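Local coordinates for protein UDP-glucose 4-epimerase (Campylobacter jejuni subsp. jejuni serotype O:2, PDB 7K3P) that interconverts UDP-glucose and UDP-galactose, and probably their N-acetylhexosamine counterparts, by inverting the sugar at C4 with a bound NAD cofactor, at residues Leu73-Val79 with Val116-Leu121; Ala95-Glu99 with Lys109-Asn114; Phe135-Thr141 with Lys166-Glu170. The protein carries 2 engineered substitutions. All blocks are in the same frame, centred on the assembly; numbering follows the deposited sequence.

Contact 1: Leu73-Val79 with Val116-Leu121; sequences LSDFQGV and VNTTNL. With NAD (nicotinamide-adenine-dinucleotide), chain C.
N120 lies flat on the ring of F76, and this stack is the heart of the contact. Its CB sits over the middle of one face, 3.5 Å from the F76 ring centroid, and the amide, turned only 10° from the ring plane, lies over the CG-CD1 end of the ring, toward F76 CB. CG of N120 is anti to its own backbone N (chi1 173°), which brings the flat amide onto that end. Asparagine suits the place, giving a flat group to stack and an N-H for a water. At the rim of the same ring V116 CG1 touches F76 CZ at 3.6 Å, while N117 OD1 approaches in the ring plane, where the carbonyl oxygen meets the slightly positive C-H edge. The remaining apolar packing is aliphatic: L121 CD1 is 4.0 Å from L73 CD2 and equally near V79 CG1.

Polar groups are joined through a bridging water, which donates to the carbonyl oxygens of L73 and N117 and accepts from N120 ND2; with the stack, this would favour the observed turn of the amide. L73 also reads the adenine: L73 N donates to NAD N1A at 3.0 Å, almost straight at 174°.

Helix 76-86 thus packs against helix 107-127, with L73 and L121 reaching strand 90-93 of the parallel sheet and M112 of the second subunit packing on F76 and N120.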
loop_
_atom_site.group_PDB
_atom_site.type_symbol
_atom_site.label_atom_id
_atom_site.label_comp_id
_atom_site.label_asym_id
_atom_site.label_seq_id
_atom_site.Cartn_x
_atom_site.Cartn_y
_atom_site.Cartn_z
ATOM N N LEU A 73 13.975 -1.480 12.081
ATOM C CA LEU A 73 12.711 -0.764 11.913
ATOM C C LEU A 73 11.485 -1.653 12.152
ATOM O O LEU A 73 10.384 -1.136 12.334
ATOM C CB LEU A 73 12.633 -0.143 10.508
ATOM C CG LEU A 73 13.615 1.004 10.241
ATOM C CD1 LEU A 73 13.616 1.383 8.755
ATOM C CD2 LEU A 73 13.246 2.216 11.120
ATOM N N SER A 74 11.656 -2.976 12.122
ATOM C CA SER A 74 10.508 -3.870 12.381
ATOM C C SER A 74 10.159 -3.966 13.875
ATOM O O SER A 74 9.085 -4.455 14.237
ATOM C CB SER A 74 10.748 -5.269 11.808
ATOM O OG SER A 74 11.826 -5.888 12.481
ATOM N N ASP A 75 11.057 -3.501 14.741
ATOM C CA ASP A 75 10.757 -3.418 16.183
ATOM C C ASP A 75 10.072 -2.078 16.414
ATOM O O ASP A 75 10.749 -1.061 16.681
ATOM C CB ASP A 75 12.061 -3.537 17.002
ATOM C CG ASP A 75 11.898 -3.113 18.468
ATOM O OD1 ASP A 75 10.751 -3.015 18.949
ATOM O OD2 ASP A 75 12.930 -2.845 19.138
ATOM N N PHE A 76 8.739 -2.060 16.318
ATOM C CA PHE A 76 8.012 -0.789 16.304
ATOM C C PHE A 76 8.157 -0.026 17.620
ATOM O O PHE A 76 8.224 1.209 17.623
ATOM C CB PHE A 76 6.522 -0.961 15.970
ATOM C CG PHE A 76 6.244 -1.436 14.557
ATOM C CD1 PHE A 76 7.264 -1.533 13.616
ATOM C CD2 PHE A 76 4.942 -1.796 14.184
ATOM C CE1 PHE A 76 6.997 -1.993 12.306
ATOM C CE2 PHE A 76 4.665 -2.248 12.880
ATOM C CZ PHE A 76 5.698 -2.346 11.947
ATOM N N GLN A 77 8.177 -0.748 18.734
ATOM C CA GLN A 77 8.272 -0.105 20.045
ATOM C C GLN A 77 9.629 0.568 20.189
ATOM O O GLN A 77 9.724 1.670 20.708
ATOM C CB GLN A 77 8.094 -1.127 21.178
ATOM C CG GLN A 77 8.176 -0.500 22.578
ATOM C CD GLN A 77 7.014 0.446 22.859
ATOM O OE1 GLN A 77 5.902 0.237 22.377
ATOM N NE2 GLN A 77 7.270 1.496 23.649
ATOM N N GLY A 78 10.674 -0.118 19.741
ATOM C CA GLY A 78 12.026 0.401 19.804
ATOM C C GLY A 78 12.161 1.672 18.977
ATOM O O GLY A 78 12.892 2.597 19.351
ATOM N N VAL A 79 11.453 1.717 17.853
ATOM C CA VAL A 79 11.454 2.904 17.003
ATOM C C VAL A 79 10.741 4.046 17.699
ATOM O O VAL A 79 11.252 5.157 17.772
ATOM C CB VAL A 79 10.779 2.619 15.632
ATOM C CG1 VAL A 79 10.478 3.930 14.877
ATOM C CG2 VAL A 79 11.658 1.694 14.795
ATOM N N VAL A 116 5.476 -1.790 5.266
ATOM C CA VAL A 116 5.073 -1.908 6.666
ATOM C C VAL A 116 5.991 -1.110 7.592
ATOM O O VAL A 116 5.516 -0.331 8.411
ATOM C CB VAL A 116 4.985 -3.385 7.111
ATOM C CG1 VAL A 116 4.942 -3.493 8.633
ATOM C CG2 VAL A 116 3.749 -4.041 6.503
ATOM N N ASN A 117 7.297 -1.311 7.472
ATOM C CA ASN A 117 8.238 -0.605 8.335
ATOM C C ASN A 117 8.137 0.893 8.121
ATOM O O ASN A 117 8.238 1.684 9.068
ATOM C CB ASN A 117 9.679 -1.075 8.089
ATOM C CG ASN A 117 9.954 -2.426 8.717
ATOM O OD1 ASN A 117 9.151 -2.896 9.499
ATOM N ND2 ASN A 117 11.082 -3.052 8.373
ATOM N N THR A 118 7.935 1.282 6.869
ATOM C CA THR A 118 7.829 2.706 6.553
ATOM C C THR A 118 6.563 3.289 7.143
ATOM O O THR A 118 6.555 4.422 7.624
ATOM C CB THR A 118 7.924 2.963 5.026
ATOM O OG1 THR A 118 9.222 2.559 4.575
ATOM C CG2 THR A 118 7.738 4.455 4.722
ATOM N N THR A 119 5.482 2.512 7.136
ATOM C CA THR A 119 4.226 3.001 7.691
ATOM C C THR A 119 4.355 3.277 9.195
ATOM O O THR A 119 3.922 4.329 9.694
ATOM C CB THR A 119 3.060 2.024 7.426
ATOM O OG1 THR A 119 2.939 1.831 6.015
ATOM C CG2 THR A 119 1.759 2.569 7.978
ATOM N N ASN A 120 4.930 2.341 9.935
ATOM C CA ASN A 120 5.127 2.603 11.357
ATOM C C ASN A 120 6.022 3.831 11.570
ATOM O O ASN A 120 5.786 4.640 12.466
ATOM C CB ASN A 120 5.754 1.409 12.054
ATOM C CG ASN A 120 6.106 1.733 13.491
ATOM O OD1 ASN A 120 5.212 1.920 14.314
ATOM N ND2 ASN A 120 7.400 1.849 13.785
ATOM N N LEU A 121 7.062 3.946 10.749
ATOM C CA LEU A 121 7.990 5.074 10.827
ATOM C C LEU A 121 7.249 6.394 10.663
ATOM O O LEU A 121 7.475 7.343 11.416
ATOM C CB LEU A 121 9.076 4.920 9.765
ATOM C CG LEU A 121 10.385 5.686 9.886
ATOM C CD1 LEU A 121 11.013 5.527 11.260
ATOM C CD2 LEU A 121 11.356 5.193 8.809
HETATM P PA NAD C . 21.336 -0.457 0.657
HETATM O O1A NAD C . 20.934 -1.899 0.843
HETATM O O2A NAD C . 22.825 -0.332 0.505
HETATM O O5B NAD C . 20.923 0.411 1.909
HETATM C C5B NAD C . 19.862 -0.041 2.701
HETATM C C4B NAD C . 20.225 0.090 4.127
HETATM O O4B NAD C . 19.105 -0.003 4.959
HETATM C C3B NAD C . 21.228 -1.026 4.557
HETATM O O3B NAD C . 22.477 -0.583 5.212
HETATM C C2B NAD C . 20.336 -2.008 5.354
HETATM O O2B NAD C . 21.015 -2.701 6.312
HETATM C C1B NAD C . 19.344 -1.040 5.914
HETATM N N9A NAD C . 18.090 -1.692 6.324
HETATM C C8A NAD C . 17.296 -2.468 5.557
HETATM N N7A NAD C . 16.247 -2.910 6.268
HETATM C C5A NAD C . 16.329 -2.430 7.515
HETATM C C6A NAD C . 15.545 -2.558 8.673
HETATM N N6A NAD C . 14.335 -3.344 8.641
HETATM N N1A NAD C . 15.905 -1.919 9.804
HETATM C C2A NAD C . 17.022 -1.173 9.872
HETATM N N3A NAD C . 17.827 -1.036 8.767
HETATM C C4A NAD C . 17.506 -1.644 7.588
HETATM O O3 NAD C . 20.572 0.096 -0.624
HETATM P PN NAD C . 20.912 1.469 -1.321
HETATM O O1N NAD C . 21.829 2.303 -0.443
HETATM O O2N NAD C . 21.574 1.162 -2.630
HETATM O O5D NAD C . 19.549 2.232 -1.567
HETATM C C5D NAD C . 18.962 2.913 -0.483
HETATM C C4D NAD C . 17.582 3.440 -0.839
HETATM O O4D NAD C . 17.593 4.105 -2.083
HETATM C C3D NAD C . 16.482 2.384 -0.828
HETATM O O3D NAD C . 15.335 2.922 -0.304
HETATM C C2D NAD C . 16.206 2.091 -2.242
HETATM O O2D NAD C . 14.930 1.630 -2.486
HETATM C C1D NAD C . 16.544 3.456 -2.899
HETATM N N1N NAD C . 16.925 3.382 -4.384
HETATM C C2N NAD C . 18.136 2.780 -4.664
HETATM C C3N NAD C . 18.552 2.681 -5.988
HETATM C C7N NAD C . 19.871 2.026 -6.307
HETATM O O7N NAD C . 20.582 1.552 -5.434
HETATM N N7N NAD C . 20.287 1.953 -7.668
HETATM C C4N NAD C . 17.757 3.192 -6.996
HETATM C C5N NAD C . 16.552 3.790 -6.705
HETATM C C6N NAD C . 16.115 3.894 -5.377
HETATM O O HOH W 1 9.252 1.342 11.743
#

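Contact 2: Ala95-Glu99 with Lys109-Asn114; sequences AASIE and KYYMNN. With NAD (nicotinamide-adenine-dinucleotide), chain C.
A hydrogen-bonded clasp joins the loop that follows strand 90-93 to helix 107-127, with S97 gripped by N114 and N113 right beside the cofactor. The N114 amide binds the backbone of S97 twice. N114 OD1 accepts from S97 N at 2.7 Å, on a lone pair in the carbonyl plane, and N114 ND2 returns a bond to S97 O at 2.9 Å, lying close to both the amide and the carbonyl planes. An asparagine suits this place because one flat group offers an acceptor and a donor side by side, matching the N-H and C=O of a single extended residue. N114 ND2 also bonds to S165 OG on helix 161-179, tying in a third element.

In this Rossmann-type fold such loops at the C-terminal ends of parallel strands line the dinucleotide cleft, and N113 makes the link to the adenine. With chi1 at -160° its side chain swings opposite the backbone N, toward the base: N113 OD1 accepts from NAD N6A at 2.7 Å, and N113 ND2 donates to NAD N7A at 3.1 Å. The same ND2 also donates to S97 OG, which lies 21° out of the amide plane, so loop and base share one nitrogen.

Y110 closes the clasp at its far end. S97 CB rests over one face of the ring, displaced toward the rim, in a CH-pi contact 3.7 Å from the Y110 ring centroid. Y110 OH accepts from E99 N at 3.0 Å and has a further partner in E102, while the E99 carboxylate turns away to the backbone nitrogens of D199 and Y200. On the cofactor side I98 CG2 packs 3.4 Å from NAD C2D, against the nicotinamide ribose.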
loop_
_atom_site.group_PDB
_atom_site.type_symbol
_atom_site.label_atom_id
_atom_site.label_comp_id
_atom_site.label_asym_id
_atom_site.label_seq_id
_atom_site.Cartn_x
_atom_site.Cartn_y
_atom_site.Cartn_z
ATOM N N ALA A 95 16.370 3.133 4.365
ATOM C CA ALA A 95 16.246 1.708 4.701
ATOM C C ALA A 95 15.128 1.037 3.905
ATOM O O ALA A 95 13.980 1.493 3.908
ATOM C CB ALA A 95 16.015 1.522 6.210
ATOM N N ALA A 96 15.473 -0.052 3.225
ATOM C CA ALA A 96 14.512 -0.804 2.434
ATOM C C ALA A 96 15.205 -2.031 1.862
ATOM O O ALA A 96 16.430 -2.132 1.933
ATOM C CB ALA A 96 13.976 0.070 1.292
ATOM N N SER A 97 14.414 -2.941 1.285
ATOM C CA SER A 97 14.933 -3.976 0.393
ATOM C C SER A 97 14.768 -3.439 -1.026
ATOM O O SER A 97 13.765 -2.779 -1.315
ATOM C CB SER A 97 14.146 -5.278 0.567
ATOM O OG SER A 97 14.206 -5.718 1.905
ATOM N N ILE A 98 15.727 -3.707 -1.916
ATOM C CA ILE A 98 15.812 -2.914 -3.151
ATOM C C ILE A 98 15.912 -3.685 -4.480
ATOM O O ILE A 98 16.147 -3.068 -5.514
ATOM C CB ILE A 98 17.012 -1.941 -3.095
ATOM C CG1 ILE A 98 18.322 -2.713 -3.326
ATOM C CG2 ILE A 98 17.011 -1.163 -1.763
ATOM C CD1 ILE A 98 19.585 -1.848 -3.389
ATOM N N GLU A 99 15.739 -5.005 -4.455
ATOM C CA GLU A 99 15.955 -5.830 -5.652
ATOM C C GLU A 99 14.645 -6.297 -6.292
ATOM O O GLU A 99 13.947 -7.169 -5.744
ATOM C CB GLU A 99 16.822 -7.056 -5.314
ATOM C CG GLU A 99 18.025 -6.731 -4.429
ATOM C CD GLU A 99 19.316 -7.372 -4.900
ATOM O OE1 GLU A 99 19.453 -7.635 -6.114
ATOM O OE2 GLU A 99 20.202 -7.611 -4.051
ATOM N N LYS A 109 8.340 -10.133 1.739
ATOM C CA LYS A 109 9.537 -9.515 2.315
ATOM C C LYS A 109 9.592 -8.022 1.966
ATOM O O LYS A 109 10.001 -7.183 2.782
ATOM C CB LYS A 109 10.801 -10.226 1.808
ATOM C CG LYS A 109 12.101 -9.484 2.084
ATOM C CD LYS A 109 13.332 -10.307 1.655
ATOM C CE LYS A 109 14.624 -9.580 2.008
ATOM N NZ LYS A 109 15.865 -10.354 1.665
ATOM N N TYR A 110 9.175 -7.695 0.749
ATOM C CA TYR A 110 9.195 -6.309 0.285
ATOM C C TYR A 110 8.087 -5.476 0.934
ATOM O O TYR A 110 8.344 -4.390 1.450
ATOM C CB TYR A 110 9.220 -6.248 -1.253
ATOM C CG TYR A 110 10.635 -6.502 -1.703
ATOM C CD1 TYR A 110 11.217 -7.758 -1.548
ATOM C CD2 TYR A 110 11.427 -5.467 -2.181
ATOM C CE1 TYR A 110 12.539 -7.980 -1.894
ATOM C CE2 TYR A 110 12.737 -5.682 -2.535
ATOM C CZ TYR A 110 13.290 -6.936 -2.390
ATOM O OH TYR A 110 14.605 -7.132 -2.732
ATOM N N TYR A 111 6.870 -6.001 0.964
ATOM C CA TYR A 111 5.804 -5.306 1.661
ATOM C C TYR A 111 6.059 -5.137 3.165
ATOM O O TYR A 111 5.633 -4.139 3.747
ATOM C CB TYR A 111 4.454 -5.980 1.408
ATOM C CG TYR A 111 3.979 -5.810 -0.020
ATOM C CD1 TYR A 111 3.682 -4.539 -0.529
ATOM C CD2 TYR A 111 3.830 -6.909 -0.860
ATOM C CE1 TYR A 111 3.245 -4.370 -1.844
ATOM C CE2 TYR A 111 3.391 -6.756 -2.193
ATOM C CZ TYR A 111 3.108 -5.490 -2.670
ATOM O OH TYR A 111 2.671 -5.333 -3.961
ATOM N N MET A 112 6.727 -6.110 3.790
ATOM C CA MET A 112 7.066 -6.011 5.212
ATOM C C MET A 112 8.204 -5.018 5.446
ATOM O O MET A 112 8.074 -4.113 6.257
ATOM C CB MET A 112 7.446 -7.380 5.802
ATOM C CG MET A 112 6.267 -8.344 5.916
ATOM S SD MET A 112 4.943 -7.788 7.018
ATOM C CE MET A 112 5.717 -8.012 8.620
ATOM N N ASN A 113 9.316 -5.186 4.742
ATOM C CA ASN A 113 10.494 -4.393 5.057
ATOM C C ASN A 113 10.400 -2.969 4.506
ATOM O O ASN A 113 10.962 -2.025 5.068
ATOM C CB ASN A 113 11.770 -5.072 4.565
ATOM C CG ASN A 113 13.011 -4.548 5.281
ATOM O OD1 ASN A 113 13.011 -4.379 6.507
ATOM N ND2 ASN A 113 14.066 -4.270 4.519
ATOM N N ASN A 114 9.660 -2.814 3.419
ATOM C CA ASN A 114 9.462 -1.488 2.850
ATOM C C ASN A 114 8.173 -0.832 3.353
ATOM O O ASN A 114 8.215 0.021 4.232
ATOM C CB ASN A 114 9.527 -1.569 1.322
ATOM C CG ASN A 114 10.880 -2.047 0.828
ATOM O OD1 ASN A 114 11.813 -2.240 1.620
ATOM N ND2 ASN A 114 11.007 -2.229 -0.484
HETATM P PA NAD C . 21.336 -0.457 0.657
HETATM O O1A NAD C . 20.934 -1.899 0.843
HETATM O O2A NAD C . 22.825 -0.332 0.505
HETATM O O5B NAD C . 20.923 0.411 1.909
HETATM C C5B NAD C . 19.862 -0.041 2.701
HETATM C C4B NAD C . 20.225 0.090 4.127
HETATM O O4B NAD C . 19.105 -0.003 4.959
HETATM C C3B NAD C . 21.228 -1.026 4.557
HETATM O O3B NAD C . 22.477 -0.583 5.212
HETATM C C2B NAD C . 20.336 -2.008 5.354
HETATM O O2B NAD C . 21.015 -2.701 6.312
HETATM C C1B NAD C . 19.344 -1.040 5.914
HETATM N N9A NAD C . 18.090 -1.692 6.324
HETATM C C8A NAD C . 17.296 -2.468 5.557
HETATM N N7A NAD C . 16.247 -2.910 6.268
HETATM C C5A NAD C . 16.329 -2.430 7.515
HETATM C C6A NAD C . 15.545 -2.558 8.673
HETATM N N6A NAD C . 14.335 -3.344 8.641
HETATM N N1A NAD C . 15.905 -1.919 9.804
HETATM C C2A NAD C . 17.022 -1.173 9.872
HETATM N N3A NAD C . 17.827 -1.036 8.767
HETATM C C4A NAD C . 17.506 -1.644 7.588
HETATM O O3 NAD C . 20.572 0.096 -0.624
HETATM P PN NAD C . 20.912 1.469 -1.321
HETATM O O1N NAD C . 21.829 2.303 -0.443
HETATM O O2N NAD C . 21.574 1.162 -2.630
HETATM O O5D NAD C . 19.549 2.232 -1.567
HETATM C C5D NAD C . 18.962 2.913 -0.483
HETATM C C4D NAD C . 17.582 3.440 -0.839
HETATM O O4D NAD C . 17.593 4.105 -2.083
HETATM C C3D NAD C . 16.482 2.384 -0.828
HETATM O O3D NAD C . 15.335 2.922 -0.304
HETATM C C2D NAD C . 16.206 2.091 -2.242
HETATM O O2D NAD C . 14.930 1.630 -2.486
HETATM C C1D NAD C . 16.544 3.456 -2.899
HETATM N N1N NAD C . 16.925 3.382 -4.384
HETATM C C2N NAD C . 18.136 2.780 -4.664
HETATM C C3N NAD C . 18.552 2.681 -5.988
HETATM C C7N NAD C . 19.871 2.026 -6.307
HETATM O O7N NAD C . 20.582 1.552 -5.434
HETATM N N7N NAD C . 20.287 1.953 -7.668
HETATM C C4N NAD C . 17.757 3.192 -6.996
HETATM C C5N NAD C . 16.552 3.790 -6.705
HETATM C C6N NAD C . 16.115 3.894 -5.377
HETATM O O HOH W 2 11.471 0.701 4.507
#

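Contact 3: Phe135-Thr141 with Lys166-Glu170; sequences FSSTAAT and KLMSE. With NAD (nicotinamide-adenine-dinucleotide), chain C.
K166, the lysine of a Y-x-x-x-K sequence that is the signature of short-chain dehydrogenases and their epimerase relatives, and that begins here at Y162, meets S136 at the end of strand 132-136. K166 NZ donates at 2.8 Å to S136 O, nearly head-on to the carbonyl (177°), and at the same length to NAD O3D, a hydroxyl of the nicotinamide ribose. A bend at chi2 (-71°) followed by an extended tail threads the chain between its neighbours: CB and CG run across T138 CG2, and K166 CD lies 3.7 Å from F135 CZ. Lysine suits the place because its long chain can carry an amino group from the helix to the ribose.

F135 packs against the helix, its CZ 3.6 Å from S169 CB, a small residue that lets the ring come close. Farther on, S137 OG donates to the anti lone pair of E170 OE2, 2.6 Å away. OE1 of that buried carboxylate forms salt bridges with R174 and R189, which probably favour its ionised form. T138 shapes the following turn: OG1 accepts from A140 N in an ST turn, and its carbonyl oxygen takes bonds from both N and OG1 of T141.

Helix 161-179 is thereby laid against strand 132-136, with strand 184-189 alongside, where I187 touches S137 and E170, and helix 107-127 flanking through T118 against S169.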
loop_
_atom_site.group_PDB
_atom_site.type_symbol
_atom_site.label_atom_id
_atom_site.label_comp_id
_atom_site.label_asym_id
_atom_site.label_seq_id
_atom_site.Cartn_x
_atom_site.Cartn_y
_atom_site.Cartn_z
ATOM N N PHE A 135 12.016 10.853 1.662
ATOM C CA PHE A 135 11.824 9.431 1.334
ATOM C C PHE A 135 12.507 9.057 0.024
ATOM O O PHE A 135 12.220 9.649 -1.031
ATOM C CB PHE A 135 10.331 9.122 1.257
ATOM C CG PHE A 135 10.014 7.681 0.927
ATOM C CD1 PHE A 135 10.645 6.642 1.605
ATOM C CD2 PHE A 135 9.047 7.371 -0.030
ATOM C CE1 PHE A 135 10.342 5.300 1.305
ATOM C CE2 PHE A 135 8.728 6.044 -0.332
ATOM C CZ PHE A 135 9.377 5.005 0.345
ATOM N N SER A 136 13.421 8.090 0.092
ATOM C CA SER A 136 14.014 7.516 -1.101
ATOM C C SER A 136 13.001 6.579 -1.754
ATOM O O SER A 136 12.854 5.419 -1.325
ATOM C CB SER A 136 15.259 6.712 -0.752
ATOM O OG SER A 136 16.177 7.490 -0.028
ATOM N N SER A 137 12.299 7.077 -2.773
ATOM C CA SER A 137 11.406 6.222 -3.550
ATOM C C SER A 137 12.208 5.726 -4.754
ATOM O O SER A 137 13.415 5.548 -4.651
ATOM C CB SER A 137 10.175 7.000 -3.984
ATOM O OG SER A 137 9.247 6.151 -4.626
ATOM N N THR A 138 11.558 5.529 -5.897
ATOM C CA THR A 138 12.246 4.911 -7.034
ATOM C C THR A 138 11.516 5.178 -8.340
ATOM O O THR A 138 10.308 5.377 -8.345
ATOM C CB THR A 138 12.347 3.365 -6.871
ATOM O OG1 THR A 138 12.809 2.771 -8.101
ATOM C CG2 THR A 138 10.968 2.763 -6.534
ATOM N N ALA A 139 12.248 5.155 -9.453
ATOM C CA ALA A 139 11.594 5.261 -10.764
ATOM C C ALA A 139 10.726 4.032 -11.066
ATOM O O ALA A 139 9.845 4.086 -11.919
ATOM C CB ALA A 139 12.627 5.485 -11.883
ATOM N N ALA A 140 10.963 2.925 -10.362
ATOM C CA ALA A 140 10.094 1.746 -10.499
ATOM C C ALA A 140 8.617 2.081 -10.247
ATOM O O ALA A 140 7.717 1.342 -10.675
ATOM C CB ALA A 140 10.569 0.583 -9.572
ATOM N N THR A 141 8.348 3.190 -9.556
ATOM C CA THR A 141 6.962 3.585 -9.355
ATOM C C THR A 141 6.274 3.930 -10.677
ATOM O O THR A 141 5.051 3.868 -10.767
ATOM C CB THR A 141 6.800 4.763 -8.389
ATOM O OG1 THR A 141 7.582 5.881 -8.849
ATOM C CG2 THR A 141 7.224 4.350 -6.970
ATOM N N LYS A 166 7.015 0.630 -2.732
ATOM C CA LYS A 166 7.476 2.010 -2.610
ATOM C C LYS A 166 6.351 3.007 -2.872
ATOM O O LYS A 166 6.214 4.000 -2.156
ATOM C CB LYS A 166 8.664 2.244 -3.548
ATOM C CG LYS A 166 9.953 1.568 -3.067
ATOM C CD LYS A 166 10.513 2.296 -1.829
ATOM C CE LYS A 166 11.967 1.951 -1.618
ATOM N NZ LYS A 166 12.537 2.727 -0.472
ATOM N N LEU A 167 5.530 2.733 -3.884
ATOM C CA LEU A 167 4.394 3.598 -4.214
ATOM C C LEU A 167 3.393 3.653 -3.063
ATOM O O LEU A 167 2.819 4.705 -2.766
ATOM C CB LEU A 167 3.673 3.057 -5.454
ATOM C CG LEU A 167 2.401 3.822 -5.834
ATOM C CD1 LEU A 167 2.730 5.302 -6.024
ATOM C CD2 LEU A 167 1.774 3.226 -7.107
ATOM N N MET A 168 3.157 2.506 -2.430
ATOM C CA MET A 168 2.291 2.482 -1.267
ATOM C C MET A 168 2.803 3.422 -0.171
ATOM O O MET A 168 2.015 4.151 0.438
ATOM C CB MET A 168 2.158 1.060 -0.736
ATOM C CG MET A 168 1.330 0.137 -1.644
ATOM S SD MET A 168 1.234 -1.514 -0.913
ATOM C CE MET A 168 0.383 -2.386 -2.234
ATOM N N SER A 169 4.110 3.413 0.083
ATOM C CA SER A 169 4.661 4.333 1.090
ATOM C C SER A 169 4.506 5.793 0.663
ATOM O O SER A 169 4.217 6.651 1.501
ATOM C CB SER A 169 6.115 4.015 1.451
ATOM O OG SER A 169 6.187 2.823 2.212
ATOM N N GLU A 170 4.673 6.074 -0.632
ATOM C CA GLU A 170 4.424 7.431 -1.143
ATOM C C GLU A 170 3.009 7.870 -0.816
ATOM O O GLU A 170 2.778 9.017 -0.426
ATOM C CB GLU A 170 4.605 7.507 -2.669
ATOM C CG GLU A 170 6.041 7.460 -3.157
ATOM C CD GLU A 170 6.178 7.957 -4.612
ATOM O OE1 GLU A 170 5.302 8.728 -5.056
ATOM O OE2 GLU A 170 7.161 7.589 -5.294
HETATM P PA NAD C . 21.336 -0.457 0.657
HETATM O O1A NAD C . 20.934 -1.899 0.843
HETATM O O2A NAD C . 22.825 -0.332 0.505
HETATM O O5B NAD C . 20.923 0.411 1.909
HETATM C C5B NAD C . 19.862 -0.041 2.701
HETATM C C4B NAD C . 20.225 0.090 4.127
HETATM O O4B NAD C . 19.105 -0.003 4.959
HETATM C C3B NAD C . 21.228 -1.026 4.557
HETATM O O3B NAD C . 22.477 -0.583 5.212
HETATM C C2B NAD C . 20.336 -2.008 5.354
HETATM O O2B NAD C . 21.015 -2.701 6.312
HETATM C C1B NAD C . 19.344 -1.040 5.914
HETATM N N9A NAD C . 18.090 -1.692 6.324
HETATM C C8A NAD C . 17.296 -2.468 5.557
HETATM N N7A NAD C . 16.247 -2.910 6.268
HETATM C C5A NAD C . 16.329 -2.430 7.515
HETATM C C6A NAD C . 15.545 -2.558 8.673
HETATM N N6A NAD C . 14.335 -3.344 8.641
HETATM N N1A NAD C . 15.905 -1.919 9.804
HETATM C C2A NAD C . 17.022 -1.173 9.872
HETATM N N3A NAD C . 17.827 -1.036 8.767
HETATM C C4A NAD C . 17.506 -1.644 7.588
HETATM O O3 NAD C . 20.572 0.096 -0.624
HETATM P PN NAD C . 20.912 1.469 -1.321
HETATM O O1N NAD C . 21.829 2.303 -0.443
HETATM O O2N NAD C . 21.574 1.162 -2.630
HETATM O O5D NAD C . 19.549 2.232 -1.567
HETATM C C5D NAD C . 18.962 2.913 -0.483
HETATM C C4D NAD C . 17.582 3.440 -0.839
HETATM O O4D NAD C . 17.593 4.105 -2.083
HETATM C C3D NAD C . 16.482 2.384 -0.828
HETATM O O3D NAD C . 15.335 2.922 -0.304
HETATM C C2D NAD C . 16.206 2.091 -2.242
HETATM O O2D NAD C . 14.930 1.630 -2.486
HETATM C C1D NAD C . 16.544 3.456 -2.899
HETATM N N1N NAD C . 16.925 3.382 -4.384
HETATM C C2N NAD C . 18.136 2.780 -4.664
HETATM C C3N NAD C . 18.552 2.681 -5.988
HETATM C C7N NAD C . 19.871 2.026 -6.307
HETATM O O7N NAD C . 20.582 1.552 -5.434
HETATM N N7N NAD C . 20.287 1.953 -7.668
HETATM C C4N NAD C . 17.757 3.192 -6.996
HETATM C C5N NAD C . 16.552 3.790 -6.705
HETATM C C6N NAD C . 16.115 3.894 -5.377
#

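Overall arrangement
All three contacts belong to the Rossmann-type NAD-binding part and touch the same cofactor. Contact 2 is nested along the chain inside the loop closed by contact 1, and contact 3 follows both. Contacts 1 and 2 share helix 107-127, their centres about 12 Å apart; contact 3 uses the next strand, 132-136, with helix 161-179, its centre about 11 Å from contact 2 and about 17 Å from contact 1. Together they span the dinucleotide from adenine (contacts 1 and 2) to nicotinamide ribose (contacts 2 and 3), so the residues that hold NAD also pack these helices on the sheet. Helices 107-127 and 161-179, which line the NAD site, also take part in the dimer contact.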